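Side-chain contact in Non-sulfated chondroitin lyase E66 (Autographa californica nucleopolyhedrovirus, PDB 3VSN), which cleaves non-sulfated chondroitin as a polysaccharide lyase of the occlusion-derived virus envelope and is essential for oral infectivity: residues 226-231 with 253-258. Numbering follows the deposited sequence. Where two conformers were deposited one is given.
Sequences IAFPYV and GYLINS
Phe228 turns CG beside its backbone N and opposite the carbonyl carbon (chi1 -69°), which sends the ring out toward helix 253-258, where Tyr254 and Leu255 receive its far end. Tyr254 takes the other course, CG anti to the backbone N (chi1 -174°), and its phenol ring extends to meet the phenylalanine. The meeting is purely apolar. CE2 of Tyr254 lies near the plane of the Phe228 ring, at its edge, 3.8 Å from Phe228 CZ. Phe228 CE1 in turn sits in the plane of the tyrosine ring, at its edge, whereas Phe228 CZ stands oblique to that ring. The two ring planes are steeply inclined, at about 67°, and the rings meet at their rims without stacking. Leu255 brings a single methyl, CD2, to within 3.7 Å of Phe228 CE1, approaching the ring obliquely; the leucine and phenylalanine side chains lie antiparallel, one alongside the other. The chain breaks out of its helical course at Phe228, just beyond helix 217-225, where phi turns positive, and the carbonyl of this residue is bonded to Asn275 ND2. Tyr243 touches both Phe228 and Leu255, and Met193 and Ala189 of helix 189-205 also touch Tyr254. The buried contact thus packs Phe228 against Leu255 and its neighbour Tyr254, the catalytic proton donor, whose side chain is about 8 Å from those of Asn191 and His246, in the active site of the alpha/alpha-toroid domain of a family 8-like polysaccharide lyase.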
ATOM      1  N   ILE A 226      16.184  11.818  -3.391  1.00 21.32           N
ATOM      2  CA  ILE A 226      15.260  11.227  -4.373  1.00 20.61           C
ATOM      3  C   ILE A 226      15.849  10.086  -5.213  1.00 20.13           C
ATOM      4  O   ILE A 226      15.166   9.547  -6.093  1.00 19.73           O
ATOM      5  CB  ILE A 226      14.657  12.289  -5.334  1.00 20.78           C
ATOM      6  CG1 ILE A 226      15.754  12.938  -6.192  1.00 20.77           C
ATOM      7  CG2 ILE A 226      13.843  13.321  -4.559  1.00 21.06           C
ATOM      8  CD1 ILE A 226      15.243  13.768  -7.353  1.00 20.55           C
ATOM      9  N   ALA A 227      17.105   9.725  -4.961  1.00 19.54           N
ATOM     10  CA  ALA A 227      17.765   8.687  -5.759  1.00 19.53           C
ATOM     11  C   ALA A 227      17.055   7.338  -5.613  1.00 19.28           C
ATOM     12  O   ALA A 227      16.873   6.618  -6.594  1.00 19.36           O
ATOM     13  CB  ALA A 227      19.234   8.571  -5.389  1.00 19.20           C
ATOM     14  N   PHE A 228      16.627   7.038  -4.388  1.00 19.24           N
ATOM     15  CA  PHE A 228      16.004   5.757  -4.029  1.00 19.30           C
ATOM     16  C   PHE A 228      16.788   4.541  -4.532  1.00 19.37           C
ATOM     17  O   PHE A 228      16.246   3.708  -5.264  1.00 19.53           O
ATOM     18  CB  PHE A 228      14.528   5.715  -4.454  1.00 19.05           C
ATOM     19  CG  PHE A 228      13.650   6.637  -3.655  1.00 19.05           C
ATOM     20  CD1 PHE A 228      13.326   6.338  -2.335  1.00 18.70           C
ATOM     21  CD2 PHE A 228      13.163   7.816  -4.212  1.00 18.88           C
ATOM     22  CE1 PHE A 228      12.528   7.191  -1.588  1.00 19.07           C
ATOM     23  CE2 PHE A 228      12.364   8.671  -3.469  1.00 18.97           C
ATOM     24  CZ  PHE A 228      12.044   8.359  -2.157  1.00 18.96           C
ATOM     25  N   PRO A 229      18.072   4.432  -4.134  1.00 19.54           N
ATOM     26  CA  PRO A 229      18.818   3.228  -4.493  1.00 19.51           C
ATOM     27  C   PRO A 229      18.239   2.042  -3.728  1.00 19.39           C
ATOM     28  O   PRO A 229      17.624   2.235  -2.678  1.00 19.26           O
ATOM     29  CB  PRO A 229      20.231   3.534  -3.988  1.00 19.71           C
ATOM     30  CG  PRO A 229      20.021   4.464  -2.836  1.00 19.83           C
ATOM     31  CD  PRO A 229      18.846   5.314  -3.236  1.00 19.50           C
ATOM     32  N   TYR A 230      18.406   0.833  -4.252  1.00 19.20           N
ATOM     33  CA  TYR A 230      18.034  -0.356  -3.492  1.00 19.53           C
ATOM     34  C   TYR A 230      18.912  -0.449  -2.246  1.00 19.78           C
ATOM     35  O   TYR A 230      20.120  -0.211  -2.313  1.00 19.14           O
ATOM     36  CB  TYR A 230      18.182  -1.626  -4.332  1.00 19.11           C
ATOM     37  CG  TYR A 230      17.308  -1.679  -5.562  1.00 19.19           C
ATOM     38  CD1 TYR A 230      15.928  -1.878  -5.458  1.00 19.32           C
ATOM     39  CD2 TYR A 230      17.862  -1.548  -6.835  1.00 19.30           C
ATOM     40  CE1 TYR A 230      15.128  -1.937  -6.589  1.00 19.42           C
ATOM     41  CE2 TYR A 230      17.070  -1.605  -7.972  1.00 19.41           C
ATOM     42  CZ  TYR A 230      15.706  -1.799  -7.842  1.00 19.57           C
ATOM     43  OH  TYR A 230      14.919  -1.855  -8.968  1.00 19.96           O
ATOM     44  N   VAL A 231      18.294  -0.761  -1.110  1.00 20.34           N
ATOM     45  CA  VAL A 231      19.029  -0.991   0.135  1.00 21.32           C
ATOM     46  C   VAL A 231      18.772  -2.423   0.602  1.00 22.37           C
ATOM     47  O   VAL A 231      17.781  -3.034   0.202  1.00 22.19           O
ATOM     48  CB  VAL A 231      18.663   0.037   1.242  1.00 21.19           C
ATOM     49  CG1 VAL A 231      18.982   1.458   0.788  1.00 21.13           C
ATOM     50  CG2 VAL A 231      17.200  -0.073   1.660  1.00 20.98           C
ATOM     51  N   GLY A 253       3.688   5.341   3.197  1.00 16.62           N
ATOM     52  CA  GLY A 253       3.359   6.744   3.465  1.00 17.43           C
ATOM     53  C   GLY A 253       4.374   7.749   2.940  1.00 17.82           C
ATOM     54  O   GLY A 253       3.997   8.769   2.362  1.00 17.92           O
ATOM     55  N   TYR A 254       5.659   7.458   3.138  1.00 18.00           N
ATOM     56  CA  TYR A 254       6.745   8.318   2.657  1.00 18.20           C
ATOM     57  C   TYR A 254       6.713   8.499   1.139  1.00 18.23           C
ATOM     58  O   TYR A 254       6.877   9.616   0.635  1.00 18.35           O
ATOM     59  CB  TYR A 254       8.103   7.756   3.091  1.00 18.46           C
ATOM     60  CG  TYR A 254       9.301   8.633   2.777  1.00 18.64           C
ATOM     61  CD1 TYR A 254       9.551   9.799   3.502  1.00 18.85           C
ATOM     62  CD2 TYR A 254      10.199   8.281   1.771  1.00 18.87           C
ATOM     63  CE1 TYR A 254      10.653  10.596   3.221  1.00 19.17           C
ATOM     64  CE2 TYR A 254      11.309   9.069   1.489  1.00 19.01           C
ATOM     65  CZ  TYR A 254      11.532  10.223   2.217  1.00 19.20           C
ATOM     66  OH  TYR A 254      12.633  11.009   1.934  1.00 19.55           O
ATOM     67  N   LEU A 255       6.504   7.400   0.419  1.00 17.96           N
ATOM     68  CA  LEU A 255       6.404   7.443  -1.037  1.00 17.96           C
ATOM     69  C   LEU A 255       5.119   8.113  -1.505  1.00 17.91           C
ATOM     70  O   LEU A 255       5.153   8.933  -2.421  1.00 18.06           O
ATOM     71  CB  LEU A 255       6.509   6.038  -1.647  1.00 17.82           C
ATOM     72  CG  LEU A 255       7.859   5.321  -1.634  1.00 17.99           C
ATOM     73  CD1 LEU A 255       7.757   4.030  -2.436  1.00 17.81           C
ATOM     74  CD2 LEU A 255       8.972   6.199  -2.188  1.00 17.97           C
ATOM     75  N   ILE A 256       3.995   7.762  -0.878  1.00 18.01           N
ATOM     76  CA  ILE A 256       2.687   8.305  -1.260  1.00 18.37           C
ATOM     77  C   ILE A 256       2.636   9.833  -1.144  1.00 18.74           C
ATOM     78  O   ILE A 256       2.122  10.510  -2.043  1.00 18.37           O
ATOM     79  CB  ILE A 256       1.531   7.650  -0.462  1.00 18.61           C
ATOM     80  CG1 ILE A 256       1.337   6.190  -0.898  1.00 18.65           C
ATOM     81  CG2 ILE A 256       0.227   8.423  -0.643  1.00 18.84           C
ATOM     82  CD1 ILE A 256       0.469   5.368   0.038  1.00 18.83           C
ATOM     83  N   ASN A 257       3.189  10.365  -0.054  1.00 19.22           N
ATOM     84  CA  ASN A 257       3.123  11.801   0.233  1.00 19.97           C
ATOM     85  C   ASN A 257       3.902  12.695  -0.725  1.00 19.38           C
ATOM     86  O   ASN A 257       3.501  13.832  -0.977  1.00 19.43           O
ATOM     87  CB  ASN A 257       3.588  12.084   1.665  1.00 21.46           C
ATOM     88  CG  ASN A 257       2.449  12.087   2.653  1.00 23.39           C
ATOM     89  OD1 ASN A 257       1.574  12.956   2.613  1.00 24.60           O
ATOM     90  ND2 ASN A 257       2.448  11.110   3.554  1.00 24.51           N
ATOM     91  N   SER A 258       5.007  12.179  -1.255  1.00 18.91           N
ATOM     92  CA  SER A 258       5.862  13.001  -2.104  0.50 18.47           C
ATOM     93  C   SER A 258       5.966  12.499  -3.543  1.00 18.15           C
ATOM     94  O   SER A 258       6.658  13.105  -4.365  1.00 17.88           O
ATOM     95  CB  SER A 258       7.244  13.183  -1.466  0.50 18.60           C
ATOM     96  OG  SER A 258       7.158  14.022  -0.321  0.50 18.40           O
TER